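Side-chain contacts in negative regulator of ofd1 (Schizosaccharomyces pombe, PDB 3QTM), which is required for correct translation termination and directly inhibits ofd1, probably so stabilising the transcription factor fragment Sre1N in hypoxic gene control: residues A[130-133]-A[134-138]; A[84-87]-A[88-91]. One frame throughout, in Å; residues are numbered along the deposited sequence.

Both contacts are local, between side chains a helical turn or so apart, and both lie in the Nro1 family region of an all-helical protein of the TPR clan. Contact 2 comes first along the chain, where the short helix 84-87 runs out into a loop at the surface; contact 1 follows in the middle of the long helix 119-142 and is largely buried. Their centres are 20 Å apart and their nearest atoms about 8 Å, without touching. Helix 97-110 lies between them in sequence and packs against residues of both: its E97 pairs with R134 and touches F84, so a helix interior and a helix end are joined through one shared neighbour.

Contact 1: A[130-133]-A[134-138]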
loop_
_atom_site.group_PDB
_atom_site.type_symbol
_atom_site.label_atom_id
_atom_site.label_comp_id
_atom_site.label_asym_id
_atom_site.label_seq_id
_atom_site.Cartn_x
_atom_site.Cartn_y
_atom_site.Cartn_z
ATOM N N LEU A 130 1.032 0.453 10.619
ATOM C CA LEU A 130 0.281 1.349 9.734
ATOM C C LEU A 130 -1.217 1.299 10.028
ATOM O O LEU A 130 -1.889 2.335 9.967
ATOM C CB LEU A 130 0.554 1.077 8.249
ATOM C CG LEU A 130 1.943 1.481 7.735
ATOM C CD1 LEU A 130 2.119 1.069 6.276
ATOM C CD2 LEU A 130 2.194 2.983 7.911
ATOM N N GLU A 131 -1.746 0.121 10.366
ATOM C CA GLU A 131 -3.180 0.058 10.703
ATOM C C GLU A 131 -3.434 0.812 11.999
ATOM O O GLU A 131 -4.485 1.423 12.169
ATOM C CB GLU A 131 -3.713 -1.373 10.812
ATOM C CG GLU A 131 -3.740 -2.108 9.491
ATOM C CD GLU A 131 -4.653 -1.445 8.461
ATOM O OE1 GLU A 131 -5.551 -0.663 8.850
ATOM O OE2 GLU A 131 -4.477 -1.714 7.252
ATOM N N LYS A 132 -2.463 0.767 12.909
ATOM C CA LYS A 132 -2.543 1.548 14.137
ATOM C C LYS A 132 -2.648 3.060 13.811
ATOM O O LYS A 132 -3.477 3.772 14.388
ATOM C CB LYS A 132 -1.327 1.264 15.022
ATOM C CG LYS A 132 -1.309 2.019 16.353
ATOM C CD LYS A 132 -2.404 1.534 17.298
ATOM C CE LYS A 132 -2.238 2.127 18.707
ATOM N NZ LYS A 132 -3.416 1.852 19.596
ATOM N N VAL A 133 -1.820 3.530 12.876
ATOM C CA VAL A 133 -1.828 4.936 12.471
ATOM C C VAL A 133 -3.221 5.366 11.997
ATOM O O VAL A 133 -3.745 6.410 12.396
ATOM C CB VAL A 133 -0.821 5.189 11.331
ATOM C CG1 VAL A 133 -1.133 6.499 10.630
ATOM C CG2 VAL A 133 0.634 5.149 11.852
ATOM N N ARG A 134 -3.815 4.545 11.142
ATOM C CA ARG A 134 -5.147 4.825 10.629
ATOM C C ARG A 134 -6.177 4.945 11.749
ATOM O O ARG A 134 -7.001 5.866 11.757
ATOM C CB ARG A 134 -5.584 3.767 9.619
ATOM C CG ARG A 134 -6.999 3.988 9.085
ATOM C CD ARG A 134 -7.415 2.871 8.143
ATOM N NE ARG A 134 -7.365 1.580 8.816
ATOM C CZ ARG A 134 -8.306 1.128 9.640
ATOM N NH1 ARG A 134 -9.383 1.860 9.892
ATOM N NH2 ARG A 134 -8.176 -0.062 10.211
ATOM N N VAL A 135 -6.142 4.021 12.698
ATOM C CA VAL A 135 -7.107 4.081 13.792
ATOM C C VAL A 135 -6.851 5.302 14.706
ATOM O O VAL A 135 -7.800 5.936 15.190
ATOM C CB VAL A 135 -7.164 2.760 14.593
ATOM C CG1 VAL A 135 -7.891 2.972 15.897
ATOM C CG2 VAL A 135 -7.863 1.667 13.767
ATOM N N LEU A 136 -5.578 5.643 14.923
ATOM C CA LEU A 136 -5.245 6.816 15.736
ATOM C C LEU A 136 -5.780 8.110 15.099
ATOM O O LEU A 136 -6.293 8.967 15.795
ATOM C CB LEU A 136 -3.730 6.912 16.014
ATOM C CG LEU A 136 -3.182 5.966 17.105
ATOM C CD1 LEU A 136 -1.641 6.005 17.200
ATOM C CD2 LEU A 136 -3.803 6.258 18.466
ATOM N N VAL A 137 -5.670 8.226 13.777
ATOM C CA VAL A 137 -6.224 9.370 13.058
ATOM C C VAL A 137 -7.733 9.463 13.278
ATOM O O VAL A 137 -8.260 10.543 13.561
ATOM C CB VAL A 137 -5.916 9.319 11.555
ATOM C CG1 VAL A 137 -6.569 10.494 10.835
ATOM C CG2 VAL A 137 -4.405 9.328 11.312
ATOM N N TRP A 138 -8.423 8.330 13.169
ATOM C CA TRP A 138 -9.849 8.285 13.481
ATOM C C TRP A 138 -10.105 8.710 14.929
ATOM O O TRP A 138 -11.045 9.453 15.202
ATOM C CB TRP A 138 -10.442 6.880 13.252
ATOM C CG TRP A 138 -11.956 6.860 13.405
ATOM C CD1 TRP A 138 -12.885 7.070 12.415
ATOM C CD2 TRP A 138 -12.707 6.657 14.616
ATOM N NE1 TRP A 138 -14.159 6.994 12.934
ATOM C CE2 TRP A 138 -14.079 6.748 14.280
ATOM C CE3 TRP A 138 -12.357 6.395 15.945
ATOM C CZ2 TRP A 138 -15.093 6.595 15.227
ATOM C CZ3 TRP A 138 -13.368 6.247 16.886
ATOM C CH2 TRP A 138 -14.718 6.342 16.521
#
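E131 sets CG anti to its carbonyl carbon (chi1 -68°) and folds again at chi2, while R134 runs extended before turning at chi3 (59°); these torsions bring carboxylate and guanidinium together, the two side chains lying side by side and pointing the same way. R134 grips the carboxylate side-on with two nitrogens that share a single oxygen: NE stands 2.9 Å and NH2 3.0 Å from E131 OE1. That oxygen lies in the guanidinium plane, although the carboxylate plane is turned 55° from it. NH2 also meets E97. An alanine in place of E131 would probably leave NE and NH2 of R134 without their shared acceptor and the guanidinium freer to turn about its remaining salt bridge to E97.

The backbone carries ordinary i to i+4 bonds, such as L136 N to K132 O at 2.9 Å. K132 passes its CG within 4.1 Å of L136 CD1; the aliphatic stem suits a buried place, and its amine is paired with E98 and D102. V133 CG1 and V137 CG2, 4.4 Å apart, add a looser apolar touch.

Helix 119-142 is thus packed against three others: I101 of helix 97-110 meets E131, K132 and V135, Y158 of helix 151-170 meets K132 and V133, and I190 of helix 188-197 rests on E131, V133 and R134.

Contact 2: A[84-87]-A[88-91]; sequences FEIA and QKRL
One face of the F84 ring carries Q88 CB, which lies over it 3.8 Å from the ring centroid, a CH-pi contact displaced toward the rim. L91 CD1 approaches the same ring obliquely, 4.2 Å from F84 CE1. The amide of Q88 is turned 41° from the ring plane and uses one N-H of NE2 on the backbone: NE2 donates to E85 O at 3.2 Å, nearly straight at 165°, with the acceptor close to the amide plane.

This return is possible because Q88 places CG between its backbone N and carbonyl carbon (chi1 69°) and then extends, laying the chain back across the preceding turn. Glutamine suits the place, with methylenes for the aromatic face and an amide long enough to reach a main-chain carbonyl. I86 and K89, next along, run side by side; K89 CE comes 4.2 Å from I86 CG2, so the lysine offers its aliphatic part to the isoleucine. The guanidinium of R90 reaches D39 and S43 of helix 38-58, while F84 and L91 both lean on Y100 of helix 97-110.

The backbone shows how the helix ends. Q88 N bonds to F84 O at 2.8 Å in the i to i+4 pattern, but K89 N donates to I86 O and R90 N to A87 O, both i to i+3. Such tightening into a 3-10 turn is a common C-terminal finish of an alpha helix, here leading into the loop before helix 97-110 of this TPR-clan helical fold.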
loop_
_atom_site.group_PDB
_atom_site.type_symbol
_atom_site.label_atom_id
_atom_site.label_comp_id
_atom_site.label_asym_id
_atom_site.label_seq_id
_atom_site.Cartn_x
_atom_site.Cartn_y
_atom_site.Cartn_z
ATOM N N PHE A 84 -13.336 -6.899 11.302
ATOM C CA PHE A 84 -13.944 -6.858 12.633
ATOM C C PHE A 84 -15.469 -6.710 12.634
ATOM O O PHE A 84 -16.147 -7.172 13.550
ATOM C CB PHE A 84 -13.325 -5.749 13.486
ATOM C CG PHE A 84 -13.643 -5.877 14.950
ATOM C CD1 PHE A 84 -13.081 -6.899 15.709
ATOM C CD2 PHE A 84 -14.522 -5.004 15.563
ATOM C CE1 PHE A 84 -13.372 -7.028 17.051
ATOM C CE2 PHE A 84 -14.824 -5.134 16.916
ATOM C CZ PHE A 84 -14.246 -6.147 17.659
ATOM N N GLU A 85 -15.996 -6.060 11.609
ATOM C CA GLU A 85 -17.421 -5.789 11.541
ATOM C C GLU A 85 -18.215 -7.098 11.533
ATOM O O GLU A 85 -19.282 -7.190 12.131
ATOM C CB GLU A 85 -17.731 -4.955 10.301
ATOM C CG GLU A 85 -19.214 -4.769 10.030
ATOM C CD GLU A 85 -19.482 -4.174 8.648
ATOM O OE1 GLU A 85 -18.952 -4.715 7.643
ATOM O OE2 GLU A 85 -20.226 -3.166 8.570
ATOM N N ILE A 86 -17.677 -8.110 10.862
ATOM C CA ILE A 86 -18.277 -9.440 10.841
ATOM C C ILE A 86 -17.739 -10.315 11.968
ATOM O O ILE A 86 -18.499 -11.042 12.616
ATOM C CB ILE A 86 -18.025 -10.148 9.492
ATOM C CG1 ILE A 86 -18.686 -9.364 8.358
ATOM C CG2 ILE A 86 -18.574 -11.583 9.518
ATOM C CD1 ILE A 86 -20.153 -9.096 8.613
ATOM N N ALA A 87 -16.429 -10.224 12.212
ATOM C CA ALA A 87 -15.750 -11.098 13.170
ATOM C C ALA A 87 -16.228 -10.868 14.593
ATOM O O ALA A 87 -16.250 -11.792 15.411
ATOM C CB ALA A 87 -14.222 -10.908 13.087
ATOM N N GLN A 88 -16.598 -9.626 14.892
ATOM C CA GLN A 88 -17.040 -9.282 16.234
ATOM C C GLN A 88 -18.266 -10.097 16.654
ATOM O O GLN A 88 -18.490 -10.319 17.846
ATOM C CB GLN A 88 -17.326 -7.775 16.355
ATOM C CG GLN A 88 -18.544 -7.299 15.569
ATOM C CD GLN A 88 -18.741 -5.800 15.665
ATOM O OE1 GLN A 88 -18.534 -5.206 16.720
ATOM N NE2 GLN A 88 -19.135 -5.179 14.561
ATOM N N LYS A 89 -19.052 -10.547 15.678
ATOM C CA LYS A 89 -20.241 -11.348 15.983
ATOM C C LYS A 89 -19.902 -12.646 16.715
ATOM O O LYS A 89 -20.765 -13.225 17.371
ATOM C CB LYS A 89 -21.049 -11.655 14.713
ATOM C CG LYS A 89 -21.455 -10.408 13.934
ATOM C CD LYS A 89 -22.507 -10.693 12.864
ATOM C CE LYS A 89 -22.025 -11.732 11.864
ATOM N NZ LYS A 89 -22.996 -11.952 10.744
ATOM N N ARG A 90 -18.654 -13.100 16.616
ATOM C CA ARG A 90 -18.277 -14.377 17.223
ATOM C C ARG A 90 -17.557 -14.149 18.552
ATOM O O ARG A 90 -17.054 -15.083 19.171
ATOM C CB ARG A 90 -17.381 -15.188 16.275
ATOM C CG ARG A 90 -17.304 -14.647 14.858
ATOM C CD ARG A 90 -18.072 -15.479 13.829
ATOM N NE ARG A 90 -17.277 -16.592 13.323
ATOM C CZ ARG A 90 -17.087 -16.902 12.037
ATOM N NH1 ARG A 90 -17.643 -16.202 11.069
ATOM N NH2 ARG A 90 -16.344 -17.957 11.719
ATOM N N LEU A 91 -17.504 -12.899 18.988
ATOM C CA LEU A 91 -16.725 -12.543 20.170
ATOM C C LEU A 91 -17.592 -11.876 21.240
ATOM O O LEU A 91 -18.670 -11.364 20.932
ATOM C CB LEU A 91 -15.578 -11.606 19.759
ATOM C CG LEU A 91 -14.610 -12.150 18.701
ATOM C CD1 LEU A 91 -13.644 -11.071 18.205
ATOM C CD2 LEU A 91 -13.847 -13.347 19.258
#